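Local coordinates for minor capsid protein (Enterobacteria phage PRD1, PDB 1YQ5), which forms, as a homotrimer and together with P31 and P2, the spike complexes at the five-fold capsid vertices and is essential for viral infectivity, at residues Ala49-Ala54 and Leu120-Cys125; Leu7-Ser12 and Phe29-Ala34. All blocks are in the same frame, centred on the assembly; numbering follows the deposited sequence.

Contact 1. Residues Ala49-Ala54 and Leu120-Cys125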
ATOM      1  N   ALA A  49     -19.876 -12.128  -5.196  1.00 11.96           N
ATOM      2  CA  ALA A  49     -19.515 -10.922  -5.949  1.00 12.58           C
ATOM      3  C   ALA A  49     -18.204 -10.277  -5.481  1.00 12.42           C
ATOM      4  O   ALA A  49     -17.545  -9.576  -6.245  1.00 12.01           O
ATOM      5  CB  ALA A  49     -20.648  -9.900  -5.865  1.00 13.52           C
ATOM      6  N   GLY A  50     -17.840 -10.516  -4.226  1.00 12.80           N
ATOM      7  CA  GLY A  50     -16.621  -9.950  -3.668  1.00 12.73           C
ATOM      8  C   GLY A  50     -16.870  -9.709  -2.194  1.00 13.57           C
ATOM      9  O   GLY A  50     -17.273 -10.625  -1.481  1.00 14.66           O
ATOM     10  N   ILE A  51     -16.632  -8.491  -1.721  1.00 13.07           N
ATOM     11  CA  ILE A  51     -16.904  -8.180  -0.324  1.00 13.17           C
ATOM     12  C   ILE A  51     -17.993  -7.114  -0.291  1.00 13.50           C
ATOM     13  O   ILE A  51     -17.802  -5.999  -0.781  1.00 14.34           O
ATOM     14  CB  ILE A  51     -15.653  -7.669   0.417  1.00 12.31           C
ATOM     15  CG1 ILE A  51     -14.611  -8.787   0.507  1.00 11.00           C
ATOM     16  CG2 ILE A  51     -16.032  -7.213   1.826  1.00 12.51           C
ATOM     17  CD1 ILE A  51     -13.353  -8.396   1.265  1.00 12.08           C
ATOM     18  N   GLN A  52     -19.137  -7.479   0.277  1.00 13.90           N
ATOM     19  CA  GLN A  52     -20.291  -6.591   0.370  1.00 14.85           C
ATOM     20  C   GLN A  52     -20.160  -5.557   1.480  1.00 14.41           C
ATOM     21  O   GLN A  52     -19.669  -5.859   2.571  1.00 15.27           O
ATOM     22  CB  GLN A  52     -21.562  -7.402   0.655  1.00 15.93           C
ATOM     23  CG  GLN A  52     -21.855  -8.553  -0.298  1.00 18.11           C
ATOM     24  CD  GLN A  52     -22.297  -8.081  -1.663  1.00 19.29           C
ATOM     25  OE1 GLN A  52     -23.018  -7.086  -1.786  1.00 21.28           O
ATOM     26  NE2 GLN A  52     -21.886  -8.798  -2.698  1.00 16.60           N
ATOM     27  N   LEU A  53     -20.608  -4.337   1.199  1.00 14.04           N
ATOM     28  CA  LEU A  53     -20.605  -3.271   2.198  1.00 13.76           C
ATOM     29  C   LEU A  53     -22.068  -3.080   2.578  1.00 14.49           C
ATOM     30  O   LEU A  53     -22.899  -2.792   1.718  1.00 13.83           O
ATOM     31  CB  LEU A  53     -20.047  -1.964   1.630  1.00 12.47           C
ATOM     32  CG  LEU A  53     -18.524  -1.794   1.656  1.00 12.59           C
ATOM     33  CD1 LEU A  53     -17.871  -2.804   0.730  1.00 10.52           C
ATOM     34  CD2 LEU A  53     -18.163  -0.376   1.243  1.00 12.73           C
ATOM     35  N   ALA A  54     -22.379  -3.256   3.859  1.00 15.57           N
ATOM     36  CA  ALA A  54     -23.753  -3.115   4.343  1.00 15.81           C
ATOM     37  C   ALA A  54     -24.264  -1.684   4.199  1.00 15.63           C
ATOM     38  O   ALA A  54     -23.484  -0.730   4.201  1.00 15.37           O
ATOM     39  CB  ALA A  54     -23.838  -3.556   5.802  1.00 14.88           C
ATOM     40  N   LEU A 120     -16.967  -4.530  -3.021  1.00 14.04           N
ATOM     41  CA  LEU A 120     -15.569  -4.402  -3.396  1.00 13.74           C
ATOM     42  C   LEU A 120     -15.274  -5.645  -4.228  1.00 13.97           C
ATOM     43  O   LEU A 120     -15.484  -6.768  -3.761  1.00 13.52           O
ATOM     44  CB  LEU A 120     -14.685  -4.387  -2.147  1.00 13.12           C
ATOM     45  CG  LEU A 120     -14.764  -3.132  -1.273  1.00 13.38           C
ATOM     46  CD1 LEU A 120     -14.108  -3.394   0.071  1.00 13.12           C
ATOM     47  CD2 LEU A 120     -14.083  -1.975  -1.989  1.00 12.47           C
ATOM     48  N   LYS A 121     -14.810  -5.447  -5.459  1.00 12.59           N
ATOM     49  CA  LYS A 121     -14.501  -6.569  -6.337  1.00 12.83           C
ATOM     50  C   LYS A 121     -12.990  -6.751  -6.445  1.00 12.91           C
ATOM     51  O   LYS A 121     -12.244  -5.776  -6.556  1.00 10.72           O
ATOM     52  CB  LYS A 121     -15.110  -6.337  -7.719  1.00 12.48           C
ATOM     53  CG  LYS A 121     -16.637  -6.255  -7.712  1.00 14.36           C
ATOM     54  CD  LYS A 121     -17.187  -6.020  -9.113  1.00 14.81           C
ATOM     55  CE  LYS A 121     -18.710  -6.020  -9.120  1.00 14.93           C
ATOM     56  NZ  LYS A 121     -19.256  -5.813 -10.493  1.00 12.70           N
ATOM     57  N   PHE A 122     -12.543  -8.002  -6.411  1.00 12.39           N
ATOM     58  CA  PHE A 122     -11.117  -8.300  -6.472  1.00 12.51           C
ATOM     59  C   PHE A 122     -10.743  -9.254  -7.599  1.00 13.08           C
ATOM     60  O   PHE A 122     -11.503 -10.168  -7.937  1.00 14.34           O
ATOM     61  CB  PHE A 122     -10.647  -8.917  -5.147  1.00 11.77           C
ATOM     62  CG  PHE A 122     -10.919  -8.061  -3.944  1.00 12.54           C
ATOM     63  CD1 PHE A 122     -12.188  -8.022  -3.369  1.00 13.27           C
ATOM     64  CD2 PHE A 122      -9.907  -7.281  -3.389  1.00 12.39           C
ATOM     65  CE1 PHE A 122     -12.447  -7.221  -2.257  1.00 12.95           C
ATOM     66  CE2 PHE A 122     -10.153  -6.475  -2.278  1.00 13.16           C
ATOM     67  CZ  PHE A 122     -11.430  -6.446  -1.711  1.00 13.73           C
ATOM     68  N   SER A 123      -9.558  -9.045  -8.162  1.00 12.21           N
ATOM     69  CA  SER A 123      -9.053  -9.901  -9.226  1.00 11.38           C
ATOM     70  C   SER A 123      -7.555  -9.725  -9.412  1.00 11.95           C
ATOM     71  O   SER A 123      -6.995  -8.662  -9.128  1.00 10.65           O
ATOM     72  CB  SER A 123      -9.752  -9.604 -10.555  1.00 12.72           C
ATOM     73  OG  SER A 123      -9.366 -10.556 -11.539  1.00 12.04           O
ATOM     74  N   LEU A 124      -6.914 -10.786  -9.882  1.00 11.42           N
ATOM     75  CA  LEU A 124      -5.484 -10.763 -10.148  1.00 11.04           C
ATOM     76  C   LEU A 124      -5.142 -11.948 -11.041  1.00 11.51           C
ATOM     77  O   LEU A 124      -5.949 -12.866 -11.205  1.00 11.22           O
ATOM     78  CB  LEU A 124      -4.686 -10.824  -8.833  1.00 11.21           C
ATOM     79  CG  LEU A 124      -4.765 -12.053  -7.921  1.00 12.48           C
ATOM     80  CD1 LEU A 124      -4.048 -13.241  -8.563  1.00 13.85           C
ATOM     81  CD2 LEU A 124      -4.114 -11.722  -6.584  1.00 13.73           C
ATOM     82  N   CYS A 125      -3.952 -11.912 -11.625  1.00 10.77           N
ATOM     83  CA  CYS A 125      -3.477 -12.977 -12.495  1.00 12.18           C
ATOM     84  C   CYS A 125      -2.014 -12.696 -12.726  1.00 11.99           C
ATOM     85  O   CYS A 125      -1.461 -11.758 -12.158  1.00 11.87           O
ATOM     86  CB  CYS A 125      -4.178 -12.927 -13.855  1.00 11.73           C
ATOM     87  SG  CYS A 125      -3.599 -11.550 -14.934  1.00 14.07           S
TER
HETATM   88  O   HOH W   1     -14.794  -9.923  -6.610  1.00  8.88           O
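With CG1 of Ile51 beside its backbone N (chi1 -66°) and the chain then extended to CD1, the isoleucine reaches obliquely to the Phe122 ring, where Ile51 CD1 lies 3.8 Å from Phe122 CE1. Phe122 takes a similar first torsion (chi1 -57°), which brings the CE1 and CZ corner of its ring toward the isoleucine. The backbones of Ile51 and Leu120 form an antiparallel hydrogen-bonded pair: Ile51 N donates to Leu120 O at 2.9 Å, and Leu120 N to Ile51 O at 2.8 Å. Both side chains emerge on the same face of the sheet, and Leu53 adds its CD1, 3.7 Å from Leu120 CG. Gly50, at a positive phi, passes close to the opposite strand, its CA 3.4 Å from Leu120 O in a CA-H...O contact. On the Ala49 side of the pair the two chains part, and one water joins them, giving a hydrogen to Ala49 O and accepting one from Phe122 N. Ile138 touches both Ile51 and Phe122, while Leu120 packs on Ile63. Here two antiparallel strands of one sheet turn their apolar face to the opposing sheet, as in a beta-jelly-roll sandwich.

Contact 2. Residues Leu7-Ser12 and Phe29-Ala34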
ATOM      1  N   LEU A   7     -12.819  -7.426   7.573  1.00 11.99           N
ATOM      2  CA  LEU A   7     -12.931  -8.796   7.102  1.00 11.80           C
ATOM      3  C   LEU A   7     -11.601  -9.182   6.472  1.00 11.87           C
ATOM      4  O   LEU A   7     -11.078  -8.461   5.631  1.00 12.47           O
ATOM      5  CB  LEU A   7     -14.053  -8.914   6.068  1.00 11.82           C
ATOM      6  CG  LEU A   7     -14.292 -10.318   5.512  1.00 11.33           C
ATOM      7  CD1 LEU A   7     -14.727 -11.227   6.648  1.00 11.65           C
ATOM      8  CD2 LEU A   7     -15.364 -10.283   4.425  1.00 14.21           C
ATOM      9  N   SER A   8     -11.049 -10.311   6.901  1.00 12.60           N
ATOM     10  CA  SER A   8      -9.784 -10.799   6.371  1.00 13.66           C
ATOM     11  C   SER A   8     -10.027 -12.209   5.845  1.00 14.12           C
ATOM     12  O   SER A   8     -10.545 -13.069   6.561  1.00 14.22           O
ATOM     13  CB  SER A   8      -8.718 -10.799   7.471  1.00 14.43           C
ATOM     14  OG  SER A   8      -7.444 -11.126   6.942  1.00 16.71           O
ATOM     15  N   LEU A   9      -9.656 -12.439   4.590  1.00 13.06           N
ATOM     16  CA  LEU A   9      -9.880 -13.727   3.957  1.00 12.88           C
ATOM     17  C   LEU A   9      -8.622 -14.353   3.371  1.00 12.49           C
ATOM     18  O   LEU A   9      -7.680 -13.657   2.986  1.00 12.54           O
ATOM     19  CB  LEU A   9     -10.901 -13.574   2.826  1.00 13.56           C
ATOM     20  CG  LEU A   9     -12.193 -12.803   3.100  1.00 14.60           C
ATOM     21  CD1 LEU A   9     -12.915 -12.544   1.787  1.00 13.67           C
ATOM     22  CD2 LEU A   9     -13.073 -13.590   4.060  1.00 15.70           C
HETATM   23  N   MSE A  10      -8.629 -15.680   3.309  1.00 12.10           N
HETATM   24  CA  MSE A  10      -7.534 -16.434   2.720  1.00 14.34           C
HETATM   25  C   MSE A  10      -8.205 -17.192   1.574  1.00 14.21           C
HETATM   26  O   MSE A  10      -9.106 -18.008   1.792  1.00 14.05           O
HETATM   27  CB  MSE A  10      -6.921 -17.397   3.740  1.00 15.51           C
HETATM   28  CG  MSE A  10      -5.583 -17.996   3.308  1.00 20.37           C
HETATM   29 SE   MSE A  10      -5.791 -19.422   2.017  1.00 29.84          SE
HETATM   30  CE  MSE A  10      -6.373 -20.791   3.260  1.00 24.19           C
ATOM     31  N   TYR A  11      -7.759 -16.900   0.358  1.00 14.52           N
ATOM     32  CA  TYR A  11      -8.308 -17.468  -0.871  1.00 13.98           C
ATOM     33  C   TYR A  11      -7.283 -18.385  -1.543  1.00 13.09           C
ATOM     34  O   TYR A  11      -6.144 -17.983  -1.779  1.00 13.24           O
ATOM     35  CB  TYR A  11      -8.659 -16.294  -1.789  1.00 13.76           C
ATOM     36  CG  TYR A  11      -9.627 -16.551  -2.921  1.00 13.37           C
ATOM     37  CD1 TYR A  11     -10.899 -17.069  -2.682  1.00 14.56           C
ATOM     38  CD2 TYR A  11      -9.307 -16.170  -4.225  1.00 13.46           C
ATOM     39  CE1 TYR A  11     -11.834 -17.191  -3.717  1.00 13.56           C
ATOM     40  CE2 TYR A  11     -10.231 -16.286  -5.265  1.00 12.28           C
ATOM     41  CZ  TYR A  11     -11.492 -16.793  -5.004  1.00 13.50           C
ATOM     42  OH  TYR A  11     -12.416 -16.877  -6.026  1.00 11.87           O
ATOM     43  N   SER A  12      -7.689 -19.615  -1.843  1.00 12.37           N
ATOM     44  CA  SER A  12      -6.804 -20.589  -2.488  1.00 12.48           C
ATOM     45  C   SER A  12      -7.655 -21.589  -3.260  1.00 12.49           C
ATOM     46  O   SER A  12      -8.882 -21.522  -3.213  1.00 11.86           O
ATOM     47  CB  SER A  12      -5.997 -21.353  -1.440  1.00 13.83           C
ATOM     48  OG  SER A  12      -6.849 -22.212  -0.696  1.00 10.64           O
ATOM     49  N   PHE A  29     -13.167 -12.243  -8.570  1.00 12.63           N
ATOM     50  CA  PHE A  29     -13.238 -13.426  -7.719  1.00 13.61           C
ATOM     51  C   PHE A  29     -14.538 -13.639  -6.949  1.00 13.81           C
ATOM     52  O   PHE A  29     -15.105 -12.709  -6.382  1.00 13.28           O
ATOM     53  CB  PHE A  29     -12.101 -13.396  -6.691  1.00 11.39           C
ATOM     54  CG  PHE A  29     -10.726 -13.495  -7.282  1.00 11.24           C
ATOM     55  CD1 PHE A  29      -9.649 -12.879  -6.648  1.00 11.97           C
ATOM     56  CD2 PHE A  29     -10.491 -14.236  -8.437  1.00 12.60           C
ATOM     57  CE1 PHE A  29      -8.359 -13.004  -7.155  1.00 12.51           C
ATOM     58  CE2 PHE A  29      -9.203 -14.365  -8.951  1.00 13.73           C
ATOM     59  CZ  PHE A  29      -8.135 -13.747  -8.305  1.00 12.18           C
ATOM     60  N   ASP A  30     -14.982 -14.890  -6.931  1.00 13.27           N
ATOM     61  CA  ASP A  30     -16.159 -15.300  -6.180  1.00 13.91           C
ATOM     62  C   ASP A  30     -15.534 -15.609  -4.818  1.00 13.58           C
ATOM     63  O   ASP A  30     -14.768 -16.564  -4.701  1.00 12.97           O
ATOM     64  CB  ASP A  30     -16.739 -16.582  -6.777  1.00 15.22           C
ATOM     65  CG  ASP A  30     -17.845 -17.182  -5.925  1.00 14.44           C
ATOM     66  OD1 ASP A  30     -17.786 -17.077  -4.680  1.00 13.73           O
ATOM     67  OD2 ASP A  30     -18.771 -17.778  -6.507  1.00 13.99           O
ATOM     68  N   LEU A  31     -15.842 -14.811  -3.801  1.00 13.64           N
ATOM     69  CA  LEU A  31     -15.252 -15.028  -2.481  1.00 14.27           C
ATOM     70  C   LEU A  31     -16.144 -15.754  -1.471  1.00 14.82           C
ATOM     71  O   LEU A  31     -15.818 -15.815  -0.281  1.00 14.07           O
ATOM     72  CB  LEU A  31     -14.811 -13.688  -1.885  1.00 13.31           C
ATOM     73  CG  LEU A  31     -13.793 -12.874  -2.692  1.00 12.56           C
ATOM     74  CD1 LEU A  31     -13.524 -11.548  -1.985  1.00 12.99           C
ATOM     75  CD2 LEU A  31     -12.506 -13.667  -2.850  1.00 11.50           C
ATOM     76  N   SER A  32     -17.254 -16.313  -1.939  1.00 14.28           N
ATOM     77  CA  SER A  32     -18.177 -17.009  -1.046  1.00 15.10           C
ATOM     78  C   SER A  32     -17.512 -18.170  -0.312  1.00 15.36           C
ATOM     79  O   SER A  32     -17.812 -18.428   0.852  1.00 14.50           O
ATOM     80  CB  SER A  32     -19.390 -17.524  -1.828  1.00 14.76           C
ATOM     81  OG  SER A  32     -19.000 -18.459  -2.819  1.00 14.39           O
ATOM     82  N   GLY A  33     -16.600 -18.855  -0.992  1.00 15.24           N
ATOM     83  CA  GLY A  33     -15.922 -19.986  -0.384  1.00 15.48           C
ATOM     84  C   GLY A  33     -14.587 -19.676   0.266  1.00 15.13           C
ATOM     85  O   GLY A  33     -13.882 -20.586   0.697  1.00 13.93           O
ATOM     86  N   ALA A  34     -14.227 -18.397   0.336  1.00 13.77           N
ATOM     87  CA  ALA A  34     -12.962 -18.011   0.947  1.00 13.70           C
ATOM     88  C   ALA A  34     -12.984 -18.307   2.442  1.00 13.76           C
ATOM     89  O   ALA A  34     -14.041 -18.292   3.074  1.00 13.41           O
ATOM     90  CB  ALA A  34     -12.697 -16.526   0.715  1.00 14.78           C
TER
HETATM   91  O   HOH W   2     -14.059 -16.867  -8.843  1.00 11.88           O
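Tyr11 lays one face of its ring against Leu31, whose CD2 stands 3.8 Å from the ring centroid and 14° off the normal, a CH-pi contact over the face. The methyl is displaced toward the CD1 and CE1 side of the ring, and the two side chains cross at about a right angle. Tyr11 has CG anti to the backbone N (chi1 -161°), which swings the ring across toward 29-34 and carries the hydroxyl to the backbone there. Tyr11 OH donates to Asp30 O at 2.7 Å; the donor stands well above the carbonyl plane, although the oxygen itself lies near the plane of the phenol ring. A water gives a long, 3.3 Å bond to Tyr11 OH and accepts from Asp30 N, so the hydroxyl is tied to the Asp30 backbone both directly and through solvent.

Phe29 meets the tyrosine obliquely, the ring planes at 46°, with Tyr11 CE2 over the phenylalanine face and 3.5 Å from its CG. Leu9 completes the apolar patch: its CD1 lies 3.9 Å from Leu31 CD1, and its CB lies 4.0 Å from Ala34 CB, which also touches the tyrosine ring.

The segment 29-34 keeps its own shape. Asp30 OD1 accepts from both Ser32 N and Ser32 OG, the former making an Asx turn, and a type I beta turn follows from Leu31 to Ala34. Outside the two segments, Leu31 packs on Phe122 and Ile138, and Phe29 on Leu124 and Ile136. The connection from strand 5-11 to its antiparallel neighbour 35-40 thus packs its apolar side chains against strands of both sheets, 135-142 and 119-126, in the jelly-roll sandwich.

Overall arrangement
Along the chain, contact 2 closes before contact 1 opens, yet their centres lie only about 9 Å apart. Strand 5-11 of contact 2 belongs to one five-stranded antiparallel sheet, with strands 35-40 and 135-142 on either side of it; strands 51-53 and 119-126 of contact 1 are neighbours in the other. The connection 29-34 bridges the two sheets: Phe122 O and Phe29 N make a probable hydrogen bond, the Phe29 ring packs along Ser123 and Leu124, and Leu31 touches Gly50. Both contacts are mostly buried within this C-terminal domain of the spike protein. Toward the trimer, contact 2 reaches a second subunit where Ser8 packs on Tyr108 of that chain, whereas contact 1 stays within its own subunit.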